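Local structure of uncharacterized protein (Bacteroides uniformis, 4K61) at residues Met82-Thr87 / Ala99-Met104. The protein is of unknown function but belongs to the putative beta-lactamase-inhibitor-like, PepSY-like family. Sequence-based numbering, arbitrary orientation.
Sequences MVQNVT and AVEVGM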
loop_
_atom_site.group_PDB
_atom_site.type_symbol
_atom_site.label_atom_id
_atom_site.label_comp_id
_atom_site.label_asym_id
_atom_site.label_seq_id
_atom_site.Cartn_x
_atom_site.Cartn_y
_atom_site.Cartn_z
HETATM N N MSE A 82 12.479 -6.705 11.996
HETATM C CA MSE A 82 11.588 -5.753 12.643
HETATM C C MSE A 82 10.558 -5.328 11.617
HETATM O O MSE A 82 10.917 -4.831 10.558
HETATM C CB MSE A 82 12.448 -4.547 13.086
HETATM C CG MSE A 82 13.226 -4.700 14.391
HETATM SE SE MSE A 82 14.777 -5.934 14.211
HETATM C CE MSE A 82 15.925 -5.422 15.729
ATOM N N VAL A 83 9.272 -5.481 11.930
ATOM C CA VAL A 83 8.225 -5.007 11.015
ATOM C C VAL A 83 8.214 -3.487 10.994
ATOM O O VAL A 83 8.096 -2.855 12.044
ATOM C CB VAL A 83 6.827 -5.539 11.388
ATOM C CG1 VAL A 83 5.755 -4.912 10.505
ATOM C CG2 VAL A 83 6.813 -7.048 11.249
ATOM N N GLN A 84 8.374 -2.900 9.815
ATOM C CA GLN A 84 8.445 -1.456 9.667
ATOM C C GLN A 84 7.278 -0.844 8.938
ATOM O O GLN A 84 7.040 0.356 9.055
ATOM C CB GLN A 84 9.734 -1.052 8.954
ATOM C CG GLN A 84 10.953 -1.312 9.797
ATOM C CD GLN A 84 12.254 -1.064 9.053
ATOM O OE1 GLN A 84 12.279 -0.951 7.829
ATOM N NE2 GLN A 84 13.346 -1.021 9.795
ATOM N N ASN A 85 6.534 -1.647 8.183
ATOM C CA ASN A 85 5.324 -1.171 7.526
ATOM C C ASN A 85 4.413 -2.338 7.228
ATOM O O ASN A 85 4.881 -3.449 6.953
ATOM C CB ASN A 85 5.637 -0.375 6.267
ATOM C CG ASN A 85 4.379 0.249 5.613
ATOM O OD1 ASN A 85 3.997 1.388 5.883
ATOM N ND2 ASN A 85 3.732 -0.520 4.740
ATOM N N VAL A 86 3.109 -2.092 7.368
ATOM C CA VAL A 86 2.077 -3.072 7.013
ATOM C C VAL A 86 0.981 -2.318 6.248
ATOM O O VAL A 86 0.443 -1.336 6.755
ATOM C CB VAL A 86 1.463 -3.758 8.245
ATOM C CG1 VAL A 86 0.429 -4.774 7.820
ATOM C CG2 VAL A 86 2.570 -4.430 9.047
ATOM N N THR A 87 0.717 -2.771 5.026
ATOM C CA THR A 87 -0.185 -2.087 4.117
ATOM C C THR A 87 -1.178 -3.090 3.544
ATOM O O THR A 87 -0.803 -4.180 3.085
ATOM C CB THR A 87 0.607 -1.403 2.993
ATOM O OG1 THR A 87 1.545 -0.507 3.577
ATOM C CG2 THR A 87 -0.283 -0.616 2.059
ATOM N N ALA A 99 0.988 -6.208 2.267
ATOM C CA ALA A 99 2.388 -5.941 1.996
ATOM C C ALA A 99 3.082 -5.648 3.328
ATOM O O ALA A 99 2.692 -4.726 4.089
ATOM C CB ALA A 99 2.546 -4.781 1.047
ATOM N N VAL A 100 4.082 -6.462 3.647
ATOM C CA VAL A 100 4.813 -6.299 4.911
ATOM C C VAL A 100 6.259 -5.924 4.608
ATOM O O VAL A 100 6.915 -6.580 3.801
ATOM C CB VAL A 100 4.818 -7.596 5.722
ATOM C CG1 VAL A 100 5.628 -7.393 6.977
ATOM C CG2 VAL A 100 3.394 -8.023 6.022
ATOM N N GLU A 101 6.750 -4.858 5.242
ATOM C CA GLU A 101 8.159 -4.488 5.109
ATOM C C GLU A 101 8.878 -4.756 6.415
ATOM O O GLU A 101 8.402 -4.337 7.477
ATOM C CB GLU A 101 8.352 -3.032 4.698
ATOM C CG GLU A 101 9.811 -2.774 4.348
ATOM C CD GLU A 101 10.044 -1.531 3.489
ATOM O OE1 GLU A 101 9.111 -1.115 2.759
ATOM O OE2 GLU A 101 11.191 -1.015 3.501
ATOM N N VAL A 102 10.014 -5.453 6.325
ATOM C CA VAL A 102 10.837 -5.733 7.498
ATOM C C VAL A 102 12.247 -5.193 7.326
ATOM O O VAL A 102 12.786 -5.229 6.212
ATOM C CB VAL A 102 10.924 -7.230 7.803
ATOM C CG1 VAL A 102 9.554 -7.773 8.143
ATOM C CG2 VAL A 102 11.516 -8.019 6.641
ATOM N N GLY A 103 12.842 -4.769 8.440
ATOM C CA GLY A 103 14.250 -4.400 8.521
ATOM C C GLY A 103 14.929 -5.511 9.311
ATOM O O GLY A 103 14.395 -5.972 10.309
HETATM N N MSE A 104 16.090 -5.983 8.856
HETATM C CA MSE A 104 16.764 -7.125 9.517
HETATM C C MSE A 104 17.712 -6.686 10.592
HETATM O O MSE A 104 18.000 -5.485 10.751
HETATM C CB MSE A 104 17.479 -8.027 8.514
HETATM C CG MSE A 104 16.570 -8.516 7.396
HETATM SE SE MSE A 104 15.029 -9.622 7.991
HETATM C CE MSE A 104 16.117 -11.132 8.671
#
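Two consecutive residues, Q84 and N85, stand opposite the single residue E101, making a classic beta bulge in the antiparallel pairing of 82-87 with 99-104. The backbone N-H of Q84 gives a nearly straight hydrogen bond to the E101 carbonyl, N to O 2.7 Å, while N85 N reaches the same oxygen only weakly. E101 N in turn donates to N85 O at 2.9 Å, approaching 27° out of the plane of that carbonyl. On one side of the bulge M82 and G103 exchange two backbone hydrogen bonds, and on the other T87 and A99 do the same; between these pairs the extra residue, Q84, moves the register by one.

Q84 also lays its side chain across the neighbouring strand. With CG anti to the carbonyl carbon (chi1 -68°) and the chain extended beyond it, the side-chain amide of Q84 lies over the backbone of G103, NE2 coming 3.7 Å from CA. The lack of a side chain at G103 leaves room for this overlap. On the same face, the CB atoms of N85 and E101 meet at 4.1 Å.

The valines occupy the other face. V83 touches both partners, CG1 against CG1 of V100 at 4.3 Å and CG2 against CG1 of V102 at 4.2 Å; F73 of helix 67-75 packs on these three, while V86 lies against M62 and V65.

Further out, backbone hydrogen bonds from V100 to I113 and V102 to Y111 continue the sheet into strand 110-115, and K110 touches the side chains of Q84 and E101. The hairpin thus combines an apolar face, covered by helix and loop, with a more polar one; the E101 oxygen takes one strong and one weak N-H, and E101 N to N85 O carries the pairing on beyond the bulge.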